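Long-range contacts in ribosomal-protein-alanine acetyltransferase (Clostridium acetobutylicum, PDB 3DNS), which probably transfers an acetyl group to the N-terminal alanine of a protein substrate, the chain described here being its N-terminal domain: residues Gly7-Glu13 with Leu23-Lys27; Thr31-Ile37 with Phe49-Tyr54; Phe102-Ile108 with Asp120-Met126. One frame throughout, in Å; residues are numbered along the deposited sequence.

Contact 1. Residues Gly7-Glu13 with Leu23-Lys27; sequences GKYTKIE and LITDK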
# COMPACT_ATOMS: atom_id res chain seq x y z
N GLY A 7 -16.15 7.95 2.70
CA GLY A 7 -16.17 8.13 4.11
C GLY A 7 -15.41 9.40 4.36
O GLY A 7 -15.03 10.05 3.43
N LYS A 8 -15.16 9.72 5.63
CA LYS A 8 -14.46 10.95 6.00
C LYS A 8 -13.03 10.93 5.50
O LYS A 8 -12.55 11.90 4.92
CB LYS A 8 -14.49 11.16 7.51
CG LYS A 8 -13.76 12.42 8.02
CD LYS A 8 -14.22 12.82 9.47
CE LYS A 8 -13.56 14.12 9.97
NZ LYS A 8 -14.36 14.89 11.02
N TYR A 9 -12.35 9.81 5.69
CA TYR A 9 -10.95 9.73 5.23
C TYR A 9 -10.66 8.73 4.14
O TYR A 9 -9.54 8.62 3.69
CB TYR A 9 -10.04 9.46 6.42
CG TYR A 9 -10.02 10.63 7.35
CD1 TYR A 9 -9.57 11.86 6.93
CD2 TYR A 9 -10.48 10.51 8.65
CE1 TYR A 9 -9.56 12.96 7.81
CE2 TYR A 9 -10.49 11.60 9.51
CZ TYR A 9 -10.03 12.79 9.07
OH TYR A 9 -10.04 13.85 9.91
N THR A 10 -11.65 7.98 3.71
CA THR A 10 -11.38 6.90 2.77
C THR A 10 -12.34 6.93 1.60
O THR A 10 -13.35 7.62 1.63
CB THR A 10 -11.39 5.49 3.51
OG1 THR A 10 -12.65 5.29 4.18
CG2 THR A 10 -10.26 5.41 4.56
N LYS A 11 -11.99 6.17 0.55
CA LYS A 11 -12.81 5.98 -0.63
C LYS A 11 -12.78 4.50 -1.06
O LYS A 11 -11.74 3.85 -0.96
CB LYS A 11 -12.31 6.89 -1.78
CG LYS A 11 -12.18 8.35 -1.37
CD LYS A 11 -11.70 9.28 -2.54
CE LYS A 11 -11.96 10.77 -2.22
NZ LYS A 11 -11.36 11.78 -3.19
N ILE A 12 -13.92 3.98 -1.51
CA ILE A 12 -14.00 2.63 -2.03
C ILE A 12 -14.60 2.75 -3.46
O ILE A 12 -15.68 3.33 -3.65
CB ILE A 12 -14.86 1.72 -1.15
CG1 ILE A 12 -14.31 1.62 0.28
CG2 ILE A 12 -15.00 0.32 -1.81
CD1 ILE A 12 -15.28 0.92 1.23
N GLU A 13 -13.89 2.24 -4.45
CA GLU A 13 -14.30 2.37 -5.84
C GLU A 13 -14.10 1.06 -6.56
O GLU A 13 -13.12 0.38 -6.31
CB GLU A 13 -13.47 3.43 -6.55
CG GLU A 13 -13.78 4.84 -6.07
CD GLU A 13 -12.74 5.86 -6.48
OE1 GLU A 13 -11.61 5.78 -5.94
OE2 GLU A 13 -13.08 6.73 -7.30
N LEU A 23 -11.20 -0.90 -5.09
CA LEU A 23 -9.98 -0.25 -4.66
C LEU A 23 -10.30 0.61 -3.44
O LEU A 23 -11.24 1.45 -3.50
CB LEU A 23 -9.48 0.64 -5.79
CG LEU A 23 -8.18 1.39 -5.58
CD1 LEU A 23 -7.00 0.38 -5.57
CD2 LEU A 23 -8.00 2.44 -6.71
N ILE A 24 -9.52 0.44 -2.37
CA ILE A 24 -9.60 1.36 -1.20
C ILE A 24 -8.44 2.35 -1.23
O ILE A 24 -7.31 1.96 -1.30
CB ILE A 24 -9.57 0.60 0.18
CG1 ILE A 24 -10.41 -0.69 0.11
CG2 ILE A 24 -9.92 1.56 1.36
CD1 ILE A 24 -10.16 -1.75 1.25
N THR A 25 -8.74 3.64 -1.14
CA THR A 25 -7.69 4.69 -1.10
C THR A 25 -7.97 5.69 0.02
O THR A 25 -9.10 5.70 0.58
CB THR A 25 -7.57 5.47 -2.43
OG1 THR A 25 -8.80 6.10 -2.69
CG2 THR A 25 -7.29 4.54 -3.58
N ASP A 26 -6.98 6.52 0.34
CA ASP A 26 -7.28 7.65 1.24
C ASP A 26 -7.61 8.88 0.40
O ASP A 26 -7.65 8.78 -0.80
CB ASP A 26 -6.17 7.89 2.29
CG ASP A 26 -4.80 8.25 1.70
OD1 ASP A 26 -4.69 8.69 0.54
OD2 ASP A 26 -3.81 8.11 2.49
N LYS A 27 -7.83 10.02 1.04
CA LYS A 27 -8.23 11.22 0.34
C LYS A 27 -7.20 11.83 -0.65
O LYS A 27 -7.58 12.65 -1.47
CB LYS A 27 -8.73 12.29 1.34
CG LYS A 27 -10.20 12.18 1.61
CD LYS A 27 -10.73 13.37 2.41
CE LYS A 27 -12.28 13.44 2.36
NZ LYS A 27 -12.93 12.07 2.35
O HOH W 1 -10.73 4.17 -4.12
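G7 and K8 turn their backbone carbonyls toward the side chain of K27, whose ammonium NZ makes a 2.6 Å hydrogen bond to K8 O and a weak one to G7 O. K27 NZ approaches K8 O from above the carbonyl plane, brought there by an extended lysine chain that bends only at its last torsion (chi4 35°). Lysine is long enough to carry a charged donor to this turn, which G7 N to T10 O holds. At Y9 the carbonyl lies 3.5 Å from D26 CA, while the ring packs on Y63 of the helix 61-78. T10 has its CA against T25 O; its OG1, set between the backbone N and the carbonyl carbon (chi1 56°), bonds to E66 of that helix. K11 and T25 form a hydrogen-bonded antiparallel pair, with K11 N 2.9 Å from T25 O. They share a face with E13 and L23; K11 CB passes T25 OG1 at 3.7 Å, and the extended lysine chain runs on toward K27. The other face carries I12 and I24, branched residues suited to a strand; I24 reaches I67 on the helix and I12 meets L5 on the neighbouring strand 4-6. E13 pairs with L23 through two backbone bonds, L23 N to E13 O being 2.6 Å. A water hydrogen-bonds to E13 OE1 (2.6 Å), L23 O and T25 OG1, while E13 also forms a salt bridge with K58 of the second subunit. The whole is an antiparallel beta hairpin, its strands lying between 4-6 and 31-41 near one end of a GNAT-family acetyltransferase sheet.

Contact 2. Residues Thr31-Ile37 with Phe49-Tyr54; sequences TIGRIFI and FRMKIY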
# COMPACT_ATOMS: atom_id res chain seq x y z
N THR A 31 -3.32 4.08 -2.28
CA THR A 31 -3.99 2.81 -2.05
C THR A 31 -3.69 2.25 -0.68
O THR A 31 -2.54 2.11 -0.27
CB THR A 31 -3.71 1.81 -3.18
OG1 THR A 31 -4.22 2.39 -4.39
CG2 THR A 31 -4.38 0.44 -2.95
N ILE A 32 -4.78 1.97 0.03
CA ILE A 32 -4.74 1.30 1.33
C ILE A 32 -4.80 -0.21 1.11
O ILE A 32 -4.05 -0.97 1.73
CB ILE A 32 -5.92 1.76 2.19
CG1 ILE A 32 -5.88 3.28 2.39
CG2 ILE A 32 -5.94 1.01 3.53
CD1 ILE A 32 -7.00 3.81 3.15
N GLY A 33 -5.70 -0.64 0.22
CA GLY A 33 -5.93 -2.04 -0.07
C GLY A 33 -7.03 -2.26 -1.08
O GLY A 33 -7.44 -1.33 -1.83
N ARG A 34 -7.50 -3.50 -1.11
CA ARG A 34 -8.51 -3.87 -2.10
C ARG A 34 -9.52 -4.83 -1.51
O ARG A 34 -9.24 -5.52 -0.56
CB ARG A 34 -7.85 -4.54 -3.30
CG ARG A 34 -7.02 -3.66 -4.13
CD ARG A 34 -6.27 -4.44 -5.18
NE ARG A 34 -5.61 -3.49 -6.07
CZ ARG A 34 -4.52 -2.83 -5.72
NH1 ARG A 34 -3.96 -1.97 -6.56
NH2 ARG A 34 -3.98 -3.04 -4.52
N ILE A 35 -10.72 -4.80 -2.04
CA ILE A 35 -11.77 -5.72 -1.63
C ILE A 35 -12.04 -6.58 -2.84
O ILE A 35 -12.11 -6.06 -3.95
CB ILE A 35 -13.04 -4.95 -1.17
CG1 ILE A 35 -12.86 -4.44 0.27
CG2 ILE A 35 -14.29 -5.84 -1.24
CD1 ILE A 35 -13.84 -3.31 0.62
N PHE A 36 -12.16 -7.90 -2.61
CA PHE A 36 -12.47 -8.86 -3.64
C PHE A 36 -13.69 -9.62 -3.23
O PHE A 36 -13.66 -10.31 -2.22
CB PHE A 36 -11.30 -9.88 -3.80
CG PHE A 36 -10.01 -9.26 -4.17
CD1 PHE A 36 -9.66 -9.06 -5.49
CD2 PHE A 36 -9.16 -8.81 -3.19
CE1 PHE A 36 -8.44 -8.45 -5.84
CE2 PHE A 36 -7.96 -8.24 -3.54
CZ PHE A 36 -7.60 -8.05 -4.86
N ILE A 37 -14.74 -9.54 -4.03
CA ILE A 37 -15.96 -10.33 -3.72
C ILE A 37 -15.71 -11.80 -4.12
O ILE A 37 -15.36 -12.08 -5.25
CB ILE A 37 -17.23 -9.78 -4.41
CG1 ILE A 37 -17.44 -8.27 -4.09
CG2 ILE A 37 -18.48 -10.62 -4.01
CD1 ILE A 37 -17.67 -8.00 -2.66
N PHE A 49 -16.54 -11.59 1.18
CA PHE A 49 -15.39 -11.00 0.47
C PHE A 49 -14.08 -11.11 1.21
O PHE A 49 -14.05 -11.32 2.44
CB PHE A 49 -15.63 -9.55 0.11
CG PHE A 49 -15.87 -8.63 1.26
CD1 PHE A 49 -14.85 -7.92 1.82
CD2 PHE A 49 -17.16 -8.39 1.73
CE1 PHE A 49 -15.09 -7.01 2.84
CE2 PHE A 49 -17.39 -7.48 2.75
CZ PHE A 49 -16.32 -6.80 3.30
N ARG A 50 -13.01 -10.98 0.43
CA ARG A 50 -11.64 -10.94 0.95
C ARG A 50 -11.14 -9.49 0.95
O ARG A 50 -11.25 -8.80 -0.07
CB ARG A 50 -10.71 -11.80 0.10
CG ARG A 50 -9.26 -11.75 0.58
CD ARG A 50 -8.42 -12.81 -0.08
NE ARG A 50 -8.60 -14.15 0.52
CZ ARG A 50 -9.27 -15.14 -0.07
NH1 ARG A 50 -9.86 -14.95 -1.23
NH2 ARG A 50 -9.36 -16.32 0.50
N MSE A 51 -10.64 -9.02 2.10
CA MSE A 51 -10.12 -7.66 2.17
C MSE A 51 -8.62 -7.70 2.36
O MSE A 51 -8.14 -8.25 3.31
CB MSE A 51 -10.74 -6.86 3.28
CG MSE A 51 -10.25 -5.41 3.31
SE MSE A 51 -11.26 -4.29 4.64
CE MSE A 51 -10.49 -5.07 6.24
N LYS A 52 -7.89 -7.21 1.39
CA LYS A 52 -6.44 -7.16 1.45
C LYS A 52 -6.10 -5.74 1.88
O LYS A 52 -6.70 -4.77 1.41
CB LYS A 52 -5.83 -7.46 0.08
CG LYS A 52 -6.04 -8.93 -0.32
CD LYS A 52 -5.21 -9.28 -1.55
CE LYS A 52 -5.36 -10.73 -1.93
NZ LYS A 52 -5.02 -11.55 -0.71
N ILE A 53 -5.20 -5.64 2.85
CA ILE A 53 -4.72 -4.34 3.33
C ILE A 53 -3.24 -4.40 3.24
O ILE A 53 -2.66 -5.38 3.67
CB ILE A 53 -5.09 -4.04 4.81
CG1 ILE A 53 -6.61 -4.05 5.01
CG2 ILE A 53 -4.56 -2.70 5.20
CD1 ILE A 53 -7.36 -2.86 4.25
N TYR A 54 -2.64 -3.37 2.66
CA TYR A 54 -1.20 -3.34 2.48
C TYR A 54 -0.56 -3.33 3.87
O TYR A 54 -1.12 -2.77 4.84
CB TYR A 54 -0.75 -2.12 1.67
CG TYR A 54 -0.88 -2.25 0.14
CD1 TYR A 54 -0.52 -3.44 -0.52
CD2 TYR A 54 -1.28 -1.17 -0.66
CE1 TYR A 54 -0.57 -3.56 -1.88
CE2 TYR A 54 -1.38 -1.31 -2.05
CZ TYR A 54 -1.02 -2.51 -2.63
OH TYR A 54 -1.07 -2.71 -3.97
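Y54 OH is gripped by one group of its own chain and one of the second subunit: R34 NH2 donates to it over 3.0 Å, and it is hydrogen-bonded to the backbone carbonyl of K55 of the second subunit. The bond from R34 is somewhat bent (144° at the hydrogen) and tilted from the guanidinium plane, which stands 71° from the tyrosine ring. R34 gets there by an arm extended from CG to NE. The same ring sets its edge toward T31 O, brushes T31 CG2 with CE2 at 3.6 Å, and stacks on Y54 of the second subunit. T31 OG1 bonds to G57 of that subunit.

The strands run antiparallel. Y54 N bonds to I32 O, and two-way pairs follow at R34 with K52 and F36 with R50. I32 and G33 together face I24 on the preceding strand, a classic beta bulge. Glycine fits there because it readily takes the nearly fully extended phi, and because it has no CB to run into K52 O.

On the face carrying R34, the aliphatic part of K52 lies by F36, with CD 3.6 Å from CE2, so that this exposed lysine contributes its methylenes while its charged end leads away from the partner strand. R50, on the same face, sends its guanidinium to E121. On the opposite face F49 has CG between the backbone N and the carbonyl carbon (chi1 61°), which sets CD1 beside I35 CG2 at 3.7 Å; the ring meets F71 of the helix 61-78 edge-to-face. The F49 face is therefore apolar and packs on the helix, whereas the other mixes charged and aromatic groups, and the Y54 hydroxyl is satisfied jointly by R34 and a carbonyl of the second subunit.

Contact 3. Residues Phe102-Ile108 with Asp120-Met126; sequences FAFEGII and DEFLFGM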
# COMPACT_ATOMS: atom_id res chain seq x y z
N PHE A 102 -18.25 -7.55 14.88
CA PHE A 102 -18.16 -8.77 14.06
C PHE A 102 -17.85 -9.97 14.91
O PHE A 102 -17.06 -9.88 15.84
CB PHE A 102 -17.03 -8.70 13.04
CG PHE A 102 -17.27 -7.76 11.93
CD1 PHE A 102 -17.78 -8.21 10.73
CD2 PHE A 102 -16.92 -6.43 12.05
CE1 PHE A 102 -18.02 -7.36 9.69
CE2 PHE A 102 -17.12 -5.54 10.96
CZ PHE A 102 -17.67 -6.04 9.79
N ALA A 103 -18.43 -11.11 14.55
CA ALA A 103 -18.07 -12.42 15.12
C ALA A 103 -16.86 -13.05 14.37
O ALA A 103 -16.72 -12.94 13.15
CB ALA A 103 -19.31 -13.36 15.08
N PHE A 104 -15.99 -13.71 15.11
CA PHE A 104 -14.99 -14.60 14.54
C PHE A 104 -15.70 -15.90 14.18
O PHE A 104 -16.17 -16.59 15.08
CB PHE A 104 -13.92 -14.93 15.60
CG PHE A 104 -12.83 -13.88 15.75
CD1 PHE A 104 -11.66 -13.96 15.01
CD2 PHE A 104 -12.96 -12.84 16.66
CE1 PHE A 104 -10.60 -13.04 15.20
CE2 PHE A 104 -11.90 -11.88 16.83
CZ PHE A 104 -10.74 -12.01 16.09
N GLU A 105 -15.82 -16.22 12.91
CA GLU A 105 -16.57 -17.40 12.52
C GLU A 105 -15.67 -18.57 12.20
O GLU A 105 -16.10 -19.70 12.22
CB GLU A 105 -17.57 -17.10 11.40
CG GLU A 105 -18.62 -16.11 11.91
CD GLU A 105 -19.83 -15.92 11.01
OE1 GLU A 105 -20.74 -15.23 11.50
OE2 GLU A 105 -19.89 -16.45 9.88
N GLY A 106 -14.42 -18.29 11.97
CA GLY A 106 -13.39 -19.35 11.81
C GLY A 106 -12.01 -18.87 11.41
O GLY A 106 -11.76 -17.69 11.33
N ILE A 107 -11.10 -19.83 11.23
CA ILE A 107 -9.73 -19.55 10.83
C ILE A 107 -9.46 -20.51 9.70
O ILE A 107 -9.59 -21.75 9.82
CB ILE A 107 -8.71 -19.75 11.97
CG1 ILE A 107 -8.91 -18.71 13.07
CG2 ILE A 107 -7.24 -19.65 11.47
CD1 ILE A 107 -8.41 -19.20 14.37
N ILE A 108 -9.16 -19.92 8.55
CA ILE A 108 -8.85 -20.66 7.37
C ILE A 108 -7.34 -20.78 7.39
O ILE A 108 -6.64 -19.85 6.98
CB ILE A 108 -9.30 -19.91 6.05
CG1 ILE A 108 -10.77 -19.52 6.11
CG2 ILE A 108 -9.06 -20.81 4.90
CD1 ILE A 108 -11.22 -18.55 5.03
N ASP A 120 -2.27 -17.90 7.62
CA ASP A 120 -3.67 -18.17 7.92
C ASP A 120 -4.50 -16.93 7.59
O ASP A 120 -3.96 -15.81 7.53
CB ASP A 120 -3.84 -18.52 9.40
CG ASP A 120 -3.07 -19.78 9.82
OD1 ASP A 120 -2.66 -20.64 8.97
OD2 ASP A 120 -2.96 -19.94 11.06
N GLU A 121 -5.80 -17.15 7.37
CA GLU A 121 -6.81 -16.10 7.31
C GLU A 121 -7.92 -16.25 8.36
O GLU A 121 -8.41 -17.36 8.67
CB GLU A 121 -7.43 -16.09 5.91
CG GLU A 121 -6.51 -15.56 4.84
CD GLU A 121 -7.14 -15.50 3.48
OE1 GLU A 121 -7.52 -16.60 2.97
OE2 GLU A 121 -7.24 -14.37 2.90
N PHE A 122 -8.34 -15.12 8.90
CA PHE A 122 -9.54 -15.04 9.74
C PHE A 122 -10.77 -14.95 8.94
O PHE A 122 -10.77 -14.31 7.88
CB PHE A 122 -9.54 -13.82 10.64
CG PHE A 122 -8.55 -13.88 11.72
CD1 PHE A 122 -8.56 -14.95 12.63
CD2 PHE A 122 -7.65 -12.87 11.90
CE1 PHE A 122 -7.64 -14.99 13.68
CE2 PHE A 122 -6.77 -12.90 12.93
CZ PHE A 122 -6.74 -13.96 13.82
N LEU A 123 -11.84 -15.56 9.47
CA LEU A 123 -13.17 -15.41 8.89
C LEU A 123 -14.02 -14.69 9.91
O LEU A 123 -14.28 -15.22 10.99
CB LEU A 123 -13.76 -16.79 8.48
CG LEU A 123 -15.13 -16.80 7.78
CD1 LEU A 123 -15.05 -16.16 6.36
CD2 LEU A 123 -15.78 -18.25 7.72
N PHE A 124 -14.45 -13.47 9.56
CA PHE A 124 -15.36 -12.67 10.39
C PHE A 124 -16.78 -12.64 9.84
O PHE A 124 -16.95 -12.66 8.65
CB PHE A 124 -14.85 -11.25 10.48
CG PHE A 124 -13.63 -11.13 11.27
CD1 PHE A 124 -13.70 -11.09 12.64
CD2 PHE A 124 -12.41 -10.97 10.67
CE1 PHE A 124 -12.54 -10.98 13.40
CE2 PHE A 124 -11.25 -10.85 11.45
CZ PHE A 124 -11.33 -10.86 12.80
N GLY A 125 -17.80 -12.53 10.68
CA GLY A 125 -19.15 -12.44 10.14
C GLY A 125 -20.00 -11.41 10.87
O GLY A 125 -19.74 -11.11 12.04
N MSE A 126 -20.97 -10.85 10.14
CA MSE A 126 -21.95 -9.94 10.71
C MSE A 126 -23.25 -10.06 9.93
O MSE A 126 -23.25 -10.06 8.71
CB MSE A 126 -21.45 -8.49 10.67
CG MSE A 126 -22.46 -7.48 11.12
SE MSE A 126 -21.76 -5.66 11.28
CE MSE A 126 -20.49 -5.88 12.74
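F104 lies beside F124, whose edge is turned onto its face: F124 CE1 sits over the centre of the F104 ring, the centroids 4.4 Å apart and the planes at 52°. The edge of F104 in turn meets the face of F122, nearly perpendicular at 83°, in a T-shaped pair. F124 also stacks on F97, and I107 CG1 reaches F122 CD1, at the edge of that ring, at 3.8 Å, so flat rings on neighbouring strands tile one face. Near the start of the segment the F102 ring receives the methyl of selenomethionine M126, CE being 3.7 Å from the centroid, with the selenium above the same face: a Met-aromatic contact suited to a deformable, apolar side chain.

Between them the strands are joined by backbone bonds, and L123 O accepts from both E105 N (2.7 Å) and G106 N (3.2 Å). This classic beta bulge shifts the register by one residue; glycine at G106 readily takes a phi of 174°, which a residue with a CB disfavours. E105, the other bulge residue, lays its carboxylate over G125, OE1 lying 3.5 Å from G125 CA, where the absence of a side chain admits it. The chemistry thus differs by face: edge-to-face aromatic packing where F104, F122 and F124 lie, and on the other, beside L123 and I108, carboxylates held by K83 of strand 83-89 (E105) and by the S111 hydroxyl (E121).

Overall arrangement
All three contacts are antiparallel hairpins of one mixed sheet, and the helix 61-78 covers parts of each. Contact 2 lies nearest the centre of the chain, whereas contacts 1 and 3 sit on opposite sides of that centre, about 24 Å apart between centres. Contacts 1 and 2 touch directly, since strands 21-26 and 31-41 are neighbours, and both meet the second subunit. Contact 1 adds a lysine on backbone carbonyls and a bridging water; contact 3, with the most exposed residues (four), meets no other chain of the assembly and is rich in aromatic rings. The salt bridge between R50 and E121 links contacts 2 and 3 across strand 83-89. The strand order, ending with the 103-127 hairpin, is consistent with the GNAT fold.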